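Local coordinates for glycosyl hydrolases family 31 family protein (Aspergillus niger, PDB 6DRU), which releases alpha-linked xylose from the terminal non-reducing glucose of xyloglucan oligosaccharides, as a family 31 glycoside hydrolase, at residues Leu545-Met554 with Ile585-Leu595; Pro23-Val31 with Ile44-Ile52. All coordinates share one frame; numbering follows the deposited sequence.

The two contacts lie about 38 Å apart between centres, on opposite sides of the chain's centre, and share no elements. Interaction 2 comes first along the sequence: a hairpin of the N-terminal beta-sheet domain meets the long loop that leaves strand 28-35. Interaction 1 belongs to the catalytic TIM barrel, where the end of helix 535-548 and the chain after it pack on helix 582-594. Every touching residue of interaction 1 is buried; interaction 2 is mostly buried but has partly exposed members along the loop. Each contact uses one arginine, differently: R592 bonds directly to carbonyls across interaction 1, whereas R30 receives a methyl of I47 over its guanidinium face and finds its acid, D217, on strand 216-222.

Interaction 1 of 2, residues Leu545-Met554 with Ile585-Leu595; sequences LAWTTFLPFM and IVSYIHLRYQL
R592 reaches from helix 582-594 into the bend after helix 535-548 and gathers its backbone carbonyls. R592 NH1 donates twice, to T549 O at 2.9 Å and to L551 O at 2.8 Å, the latter nearly along the C=O axis. R592 NH2 donates to P552 O at 3.1 Å. All three oxygens sit at the guanidinium edge, near its plane, although T549 O and P552 O are approached from above their own carbonyl planes. The R592 chain is bent at chi2 (72°), and its end lies among the carbonyls of residues 549-552. NE has its acceptor in L250 O, and a water that accepts from M554 N is weakly bonded by NH2 too. M554 slides past in the opposite direction, its SD 3.6 Å from R592 CG.

Further back, between A546 and Y588, the contact turns apolar. A546 CB lies over one face of the Y588 ring, a CH-pi contact 3.6 Å from the centroid, while Y588 OH bonds to Q699 O. T549 OG1 donates to A546 O, 3.1 Å away in its own segment.

The chemistry implies a buried guanidinium holding three carbonyls of the bend, just ahead of barrel strand 554-555.

Interaction 2 of 2, residues Pro23-Val31 with Ile44-Ile52; sequences PFGYDGFRV and ISFIYDPPI
F24, just ahead of the turn that joins strands 17-23 and 28-35, pushes its ring against the loop I44-I52. P51 lies over one face, its CD 4.2 Å from the ring centroid in a CH-pi contact, and its CG is 3.6 Å from F24 CE2. On the opposite face sits CD of R30, from the ring's own segment, so the phenyl is sandwiched between a proline and the shaft of an arginine. Y48 O meets the ring at its edge, near its plane, and I47 CD1 comes to 3.8 Å from F24 CE2.

I47 also presents CD1 to R30, resting over one face of the guanidinium 3.4 Å from NE. R30 can reach this far because its chain is extended, with CG anti to the backbone N (chi1 -177°). The charge of R30 is met within the sheet: NH2 forms a salt bridge with D217 of the adjacent strand 216-222. D49 OD2 is 4.2 Å from R30 NH1, too far for a salt bridge, and the D49 carboxylate is instead taken by the backbone N atoms of H60 and G61.

Contact across the segments is by packing, while L238 of helix 228-239 touches both F24 and P51. The F24 N to G28 O bond and the type II turn G25-G28 mark a beta hairpin of the N-terminal beta-sheet domain of a family 31 glycosidase, with a long loop laid against it.

Interaction 1 of 2, residues Leu545-Met554 with Ile585-Leu595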
# COMPACT_ATOMS: atom_id res chain seq x y z
N LEU A 545 -47.04 0.96 18.46
CA LEU A 545 -46.92 1.24 19.89
C LEU A 545 -47.34 0.04 20.73
O LEU A 545 -46.77 -0.22 21.79
CB LEU A 545 -47.77 2.47 20.24
CG LEU A 545 -47.61 3.16 21.60
CD1 LEU A 545 -48.41 2.47 22.70
CD2 LEU A 545 -46.14 3.23 21.99
N ALA A 546 -48.34 -0.71 20.26
CA ALA A 546 -48.77 -1.91 20.98
C ALA A 546 -47.66 -2.95 21.03
O ALA A 546 -47.50 -3.64 22.04
CB ALA A 546 -50.03 -2.49 20.33
N TRP A 547 -46.88 -3.07 19.95
CA TRP A 547 -45.81 -4.06 19.92
C TRP A 547 -44.71 -3.71 20.91
O TRP A 547 -44.13 -4.60 21.55
CB TRP A 547 -45.24 -4.17 18.50
CG TRP A 547 -44.05 -5.06 18.41
CD1 TRP A 547 -43.88 -6.28 19.01
CD2 TRP A 547 -42.84 -4.80 17.69
NE1 TRP A 547 -42.65 -6.79 18.70
CE2 TRP A 547 -41.99 -5.91 17.89
CE3 TRP A 547 -42.40 -3.75 16.88
CZ2 TRP A 547 -40.72 -5.99 17.31
CZ3 TRP A 547 -41.14 -3.83 16.32
CH2 TRP A 547 -40.32 -4.94 16.53
N THR A 548 -44.39 -2.42 21.05
CA THR A 548 -43.32 -2.01 21.95
C THR A 548 -43.62 -2.36 23.40
O THR A 548 -42.70 -2.39 24.22
CB THR A 548 -43.06 -0.51 21.82
OG1 THR A 548 -44.19 0.22 22.31
CG2 THR A 548 -42.82 -0.15 20.36
N THR A 549 -44.89 -2.60 23.74
CA THR A 549 -45.22 -3.08 25.08
C THR A 549 -44.55 -4.42 25.37
O THR A 549 -44.15 -4.68 26.51
CB THR A 549 -46.73 -3.21 25.24
OG1 THR A 549 -47.37 -2.04 24.70
CG2 THR A 549 -47.10 -3.34 26.71
N PHE A 550 -44.41 -5.26 24.35
CA PHE A 550 -43.82 -6.59 24.52
C PHE A 550 -42.43 -6.64 23.90
O PHE A 550 -42.11 -7.54 23.12
CB PHE A 550 -44.75 -7.65 23.92
CG PHE A 550 -46.14 -7.60 24.48
CD1 PHE A 550 -46.47 -8.32 25.62
CD2 PHE A 550 -47.12 -6.83 23.87
CE1 PHE A 550 -47.75 -8.27 26.14
CE2 PHE A 550 -48.40 -6.78 24.38
CZ PHE A 550 -48.71 -7.50 25.52
N LEU A 551 -41.60 -5.67 24.26
CA LEU A 551 -40.20 -5.58 23.87
C LEU A 551 -39.37 -5.31 25.11
O LEU A 551 -39.91 -4.88 26.14
CB LEU A 551 -39.97 -4.45 22.84
CG LEU A 551 -40.42 -4.74 21.41
CD1 LEU A 551 -40.21 -3.51 20.54
CD2 LEU A 551 -39.65 -5.92 20.85
N PRO A 552 -38.07 -5.60 25.07
CA PRO A 552 -37.24 -5.38 26.27
C PRO A 552 -37.35 -3.99 26.85
O PRO A 552 -37.29 -3.82 28.07
CB PRO A 552 -35.82 -5.68 25.76
CG PRO A 552 -36.04 -6.69 24.68
CD PRO A 552 -37.31 -6.27 24.00
N PHE A 553 -37.52 -2.97 26.00
CA PHE A 553 -37.76 -1.61 26.46
C PHE A 553 -38.83 -0.97 25.60
O PHE A 553 -38.76 -1.05 24.37
CB PHE A 553 -36.47 -0.77 26.42
CG PHE A 553 -35.44 -1.21 27.43
CD1 PHE A 553 -35.45 -0.70 28.72
CD2 PHE A 553 -34.46 -2.12 27.08
CE1 PHE A 553 -34.51 -1.10 29.65
CE2 PHE A 553 -33.51 -2.53 28.01
CZ PHE A 553 -33.54 -2.02 29.29
N MET A 554 -39.82 -0.36 26.24
CA MET A 554 -40.92 0.30 25.55
C MET A 554 -40.59 1.78 25.42
O MET A 554 -40.58 2.51 26.42
CB MET A 554 -42.24 0.09 26.29
CG MET A 554 -43.46 0.58 25.53
SD MET A 554 -44.92 0.70 26.57
CE MET A 554 -46.13 1.27 25.39
N ILE A 585 -53.78 3.94 23.35
CA ILE A 585 -52.36 4.12 23.65
C ILE A 585 -52.11 4.07 25.15
O ILE A 585 -51.15 3.45 25.61
CB ILE A 585 -51.86 5.44 23.04
CG1 ILE A 585 -52.10 5.45 21.53
CG2 ILE A 585 -50.38 5.63 23.34
CD1 ILE A 585 -51.80 6.78 20.87
N VAL A 586 -52.98 4.71 25.94
CA VAL A 586 -52.79 4.75 27.39
C VAL A 586 -53.01 3.37 28.00
O VAL A 586 -52.40 3.03 29.02
CB VAL A 586 -53.72 5.81 28.01
CG1 VAL A 586 -53.60 5.82 29.52
CG2 VAL A 586 -53.39 7.19 27.45
N SER A 587 -53.87 2.54 27.39
CA SER A 587 -54.08 1.20 27.91
C SER A 587 -52.81 0.37 27.84
O SER A 587 -52.47 -0.36 28.78
CB SER A 587 -55.21 0.51 27.15
OG SER A 587 -54.80 0.14 25.84
N TYR A 588 -52.08 0.46 26.72
CA TYR A 588 -50.83 -0.28 26.60
C TYR A 588 -49.75 0.28 27.51
O TYR A 588 -48.86 -0.46 27.94
CB TYR A 588 -50.37 -0.29 25.14
CG TYR A 588 -51.10 -1.31 24.29
CD1 TYR A 588 -50.79 -2.66 24.39
CD2 TYR A 588 -52.10 -0.93 23.41
CE1 TYR A 588 -51.46 -3.60 23.63
CE2 TYR A 588 -52.77 -1.86 22.64
CZ TYR A 588 -52.44 -3.20 22.76
OH TYR A 588 -53.10 -4.13 21.99
N ILE A 589 -49.80 1.58 27.80
CA ILE A 589 -48.88 2.15 28.79
C ILE A 589 -49.13 1.53 30.16
O ILE A 589 -48.20 1.16 30.87
CB ILE A 589 -49.01 3.68 28.83
CG1 ILE A 589 -48.49 4.29 27.52
CG2 ILE A 589 -48.27 4.26 30.02
CD1 ILE A 589 -48.59 5.80 27.47
N HIS A 590 -50.41 1.41 30.55
CA HIS A 590 -50.74 0.78 31.82
C HIS A 590 -50.39 -0.71 31.81
O HIS A 590 -49.90 -1.24 32.81
CB HIS A 590 -52.21 0.99 32.14
CG HIS A 590 -52.52 2.34 32.72
ND1 HIS A 590 -53.26 3.28 32.04
CD2 HIS A 590 -52.20 2.89 33.91
CE1 HIS A 590 -53.38 4.37 32.79
NE2 HIS A 590 -52.74 4.16 33.93
N LEU A 591 -50.65 -1.39 30.69
CA LEU A 591 -50.30 -2.80 30.59
C LEU A 591 -48.80 -3.01 30.75
O LEU A 591 -48.35 -4.00 31.34
CB LEU A 591 -50.78 -3.37 29.26
CG LEU A 591 -50.37 -4.81 28.94
CD1 LEU A 591 -50.92 -5.77 30.00
CD2 LEU A 591 -50.83 -5.22 27.55
N ARG A 592 -48.00 -2.08 30.22
CA ARG A 592 -46.55 -2.16 30.37
C ARG A 592 -46.15 -2.16 31.83
O ARG A 592 -45.32 -2.97 32.27
CB ARG A 592 -45.89 -1.00 29.62
CG ARG A 592 -44.38 -0.91 29.80
CD ARG A 592 -43.67 -2.03 29.06
NE ARG A 592 -42.22 -1.98 29.26
CZ ARG A 592 -41.36 -2.78 28.65
NH1 ARG A 592 -41.78 -3.70 27.80
NH2 ARG A 592 -40.06 -2.67 28.90
N TYR A 593 -46.73 -1.25 32.62
CA TYR A 593 -46.43 -1.22 34.05
C TYR A 593 -47.01 -2.44 34.76
O TYR A 593 -46.47 -2.86 35.79
CB TYR A 593 -46.97 0.07 34.68
CG TYR A 593 -46.19 1.30 34.28
CD1 TYR A 593 -44.95 1.57 34.85
CD2 TYR A 593 -46.70 2.19 33.35
CE1 TYR A 593 -44.23 2.69 34.49
CE2 TYR A 593 -45.98 3.32 32.98
CZ TYR A 593 -44.75 3.56 33.55
OH TYR A 593 -44.03 4.68 33.20
N GLN A 594 -48.10 -3.01 34.24
CA GLN A 594 -48.66 -4.21 34.85
C GLN A 594 -47.75 -5.42 34.64
O GLN A 594 -47.77 -6.35 35.45
CB GLN A 594 -50.05 -4.48 34.27
CG GLN A 594 -50.85 -5.52 35.05
CD GLN A 594 -52.23 -5.75 34.46
OE1 GLN A 594 -52.63 -5.08 33.50
NE2 GLN A 594 -52.97 -6.69 35.03
N LEU A 595 -46.95 -5.41 33.58
CA LEU A 595 -46.00 -6.47 33.30
C LEU A 595 -44.66 -6.26 34.01
O LEU A 595 -43.67 -6.91 33.65
CB LEU A 595 -45.78 -6.61 31.79
CG LEU A 595 -46.95 -7.13 30.97
CD1 LEU A 595 -46.85 -6.65 29.52
CD2 LEU A 595 -47.01 -8.65 31.03
O HOH W 1 -39.31 0.13 29.07

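Interaction 2 of 2, residues Pro23-Val31 with Ile44-Ile52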
# COMPACT_ATOMS: atom_id res chain seq x y z
N PRO A 23 -8.12 -25.14 25.56
CA PRO A 23 -9.48 -25.28 26.11
C PRO A 23 -9.88 -24.00 26.81
O PRO A 23 -9.09 -23.38 27.53
CB PRO A 23 -9.35 -26.45 27.09
CG PRO A 23 -7.89 -26.49 27.44
CD PRO A 23 -7.17 -26.06 26.20
N PHE A 24 -11.13 -23.58 26.58
CA PHE A 24 -11.59 -22.27 27.05
C PHE A 24 -13.04 -22.39 27.47
O PHE A 24 -13.93 -22.55 26.63
CB PHE A 24 -11.42 -21.22 25.95
CG PHE A 24 -11.08 -19.86 26.47
CD1 PHE A 24 -9.79 -19.56 26.85
CD2 PHE A 24 -12.05 -18.88 26.58
CE1 PHE A 24 -9.47 -18.30 27.33
CE2 PHE A 24 -11.74 -17.63 27.06
CZ PHE A 24 -10.45 -17.34 27.44
N GLY A 25 -13.29 -22.30 28.78
CA GLY A 25 -14.63 -22.43 29.31
C GLY A 25 -15.19 -23.84 29.13
O GLY A 25 -14.51 -24.79 28.74
N TYR A 26 -16.48 -23.95 29.42
CA TYR A 26 -17.18 -25.22 29.27
C TYR A 26 -17.39 -25.52 27.79
O TYR A 26 -17.97 -24.71 27.06
CB TYR A 26 -18.52 -25.18 30.00
CG TYR A 26 -18.42 -25.20 31.51
CD1 TYR A 26 -17.57 -26.08 32.15
CD2 TYR A 26 -19.18 -24.34 32.29
CE1 TYR A 26 -17.47 -26.11 33.53
CE2 TYR A 26 -19.10 -24.36 33.66
CZ TYR A 26 -18.24 -25.24 34.28
OH TYR A 26 -18.14 -25.27 35.65
N ASP A 27 -16.92 -26.69 27.35
CA ASP A 27 -17.16 -27.19 26.00
C ASP A 27 -16.68 -26.21 24.93
O ASP A 27 -17.32 -26.03 23.90
CB ASP A 27 -18.64 -27.51 25.79
CG ASP A 27 -19.29 -28.11 27.02
OD1 ASP A 27 -18.92 -29.24 27.41
OD2 ASP A 27 -20.19 -27.46 27.60
N GLY A 28 -15.53 -25.58 25.17
CA GLY A 28 -15.04 -24.57 24.26
C GLY A 28 -13.55 -24.69 24.02
O GLY A 28 -12.79 -25.16 24.87
N PHE A 29 -13.13 -24.26 22.82
CA PHE A 29 -11.73 -24.14 22.46
C PHE A 29 -11.47 -22.72 21.96
O PHE A 29 -12.32 -22.12 21.30
CB PHE A 29 -11.33 -25.15 21.38
CG PHE A 29 -11.01 -26.51 21.91
CD1 PHE A 29 -9.98 -26.69 22.82
CD2 PHE A 29 -11.73 -27.62 21.50
CE1 PHE A 29 -9.68 -27.94 23.32
CE2 PHE A 29 -11.44 -28.88 21.99
CZ PHE A 29 -10.41 -29.04 22.90
N ARG A 30 -10.29 -22.20 22.30
CA ARG A 30 -9.84 -20.90 21.80
C ARG A 30 -8.64 -21.11 20.89
O ARG A 30 -7.66 -21.77 21.29
CB ARG A 30 -9.48 -19.96 22.95
CG ARG A 30 -9.06 -18.58 22.49
CD ARG A 30 -8.58 -17.72 23.64
NE ARG A 30 -8.45 -16.32 23.23
CZ ARG A 30 -7.89 -15.38 23.98
NH1 ARG A 30 -7.39 -15.68 25.17
NH2 ARG A 30 -7.83 -14.13 23.53
N VAL A 31 -8.70 -20.56 19.69
CA VAL A 31 -7.66 -20.73 18.68
C VAL A 31 -7.08 -19.37 18.34
O VAL A 31 -7.82 -18.42 18.07
CB VAL A 31 -8.21 -21.42 17.41
CG1 VAL A 31 -7.14 -21.48 16.34
CG2 VAL A 31 -8.71 -22.81 17.75
N ILE A 44 -6.65 -6.01 21.03
CA ILE A 44 -7.96 -5.78 21.64
C ILE A 44 -8.76 -7.07 21.60
O ILE A 44 -8.92 -7.68 20.53
CB ILE A 44 -8.71 -4.63 20.94
CG1 ILE A 44 -8.07 -3.27 21.27
CG2 ILE A 44 -10.18 -4.64 21.33
CD1 ILE A 44 -6.86 -2.93 20.44
N SER A 45 -9.26 -7.49 22.76
CA SER A 45 -10.01 -8.73 22.90
C SER A 45 -11.35 -8.42 23.56
O SER A 45 -11.44 -7.54 24.42
CB SER A 45 -9.25 -9.77 23.73
OG SER A 45 -10.01 -10.95 23.90
N PHE A 46 -12.38 -9.14 23.14
CA PHE A 46 -13.73 -8.94 23.65
C PHE A 46 -14.21 -10.11 24.49
O PHE A 46 -15.38 -10.12 24.90
CB PHE A 46 -14.69 -8.68 22.49
CG PHE A 46 -14.36 -7.45 21.70
CD1 PHE A 46 -14.78 -6.19 22.12
CD2 PHE A 46 -13.61 -7.54 20.53
CE1 PHE A 46 -14.47 -5.06 21.40
CE2 PHE A 46 -13.30 -6.40 19.80
CZ PHE A 46 -13.72 -5.16 20.23
N ILE A 47 -13.35 -11.08 24.77
CA ILE A 47 -13.72 -12.25 25.57
C ILE A 47 -12.99 -12.18 26.91
O ILE A 47 -11.92 -11.56 27.03
CB ILE A 47 -13.40 -13.57 24.84
CG1 ILE A 47 -11.90 -13.74 24.65
CG2 ILE A 47 -14.13 -13.63 23.51
CD1 ILE A 47 -11.49 -15.13 24.22
N TYR A 48 -13.58 -12.81 27.91
CA TYR A 48 -13.04 -12.82 29.26
C TYR A 48 -12.06 -13.98 29.43
O TYR A 48 -12.32 -15.09 28.97
CB TYR A 48 -14.16 -12.94 30.30
CG TYR A 48 -14.99 -11.68 30.46
CD1 TYR A 48 -16.01 -11.38 29.57
CD2 TYR A 48 -14.76 -10.81 31.51
CE1 TYR A 48 -16.77 -10.23 29.72
CE2 TYR A 48 -15.51 -9.66 31.67
CZ TYR A 48 -16.52 -9.37 30.77
OH TYR A 48 -17.27 -8.23 30.92
N ASP A 49 -10.95 -13.71 30.10
CA ASP A 49 -9.96 -14.74 30.43
C ASP A 49 -9.62 -14.63 31.91
O ASP A 49 -8.95 -13.65 32.31
CB ASP A 49 -8.70 -14.60 29.57
CG ASP A 49 -7.76 -15.77 29.74
OD1 ASP A 49 -8.16 -16.78 30.36
OD2 ASP A 49 -6.61 -15.69 29.25
N PRO A 50 -10.04 -15.59 32.75
CA PRO A 50 -10.83 -16.75 32.34
C PRO A 50 -12.28 -16.37 32.07
O PRO A 50 -12.69 -15.27 32.46
CB PRO A 50 -10.72 -17.68 33.55
CG PRO A 50 -10.60 -16.75 34.70
CD PRO A 50 -9.82 -15.56 34.20
N PRO A 51 -13.04 -17.24 31.40
CA PRO A 51 -14.46 -16.95 31.19
C PRO A 51 -15.18 -16.69 32.51
O PRO A 51 -14.77 -17.18 33.56
CB PRO A 51 -14.99 -18.22 30.51
CG PRO A 51 -13.79 -18.78 29.82
CD PRO A 51 -12.62 -18.47 30.70
N ILE A 52 -16.24 -15.88 32.43
CA ILE A 52 -17.04 -15.53 33.60
C ILE A 52 -17.48 -16.79 34.35
O ILE A 52 -17.65 -16.77 35.57
CB ILE A 52 -18.25 -14.68 33.18
CG1 ILE A 52 -17.80 -13.27 32.76
CG2 ILE A 52 -19.28 -14.58 34.29
CD1 ILE A 52 -18.84 -12.52 31.97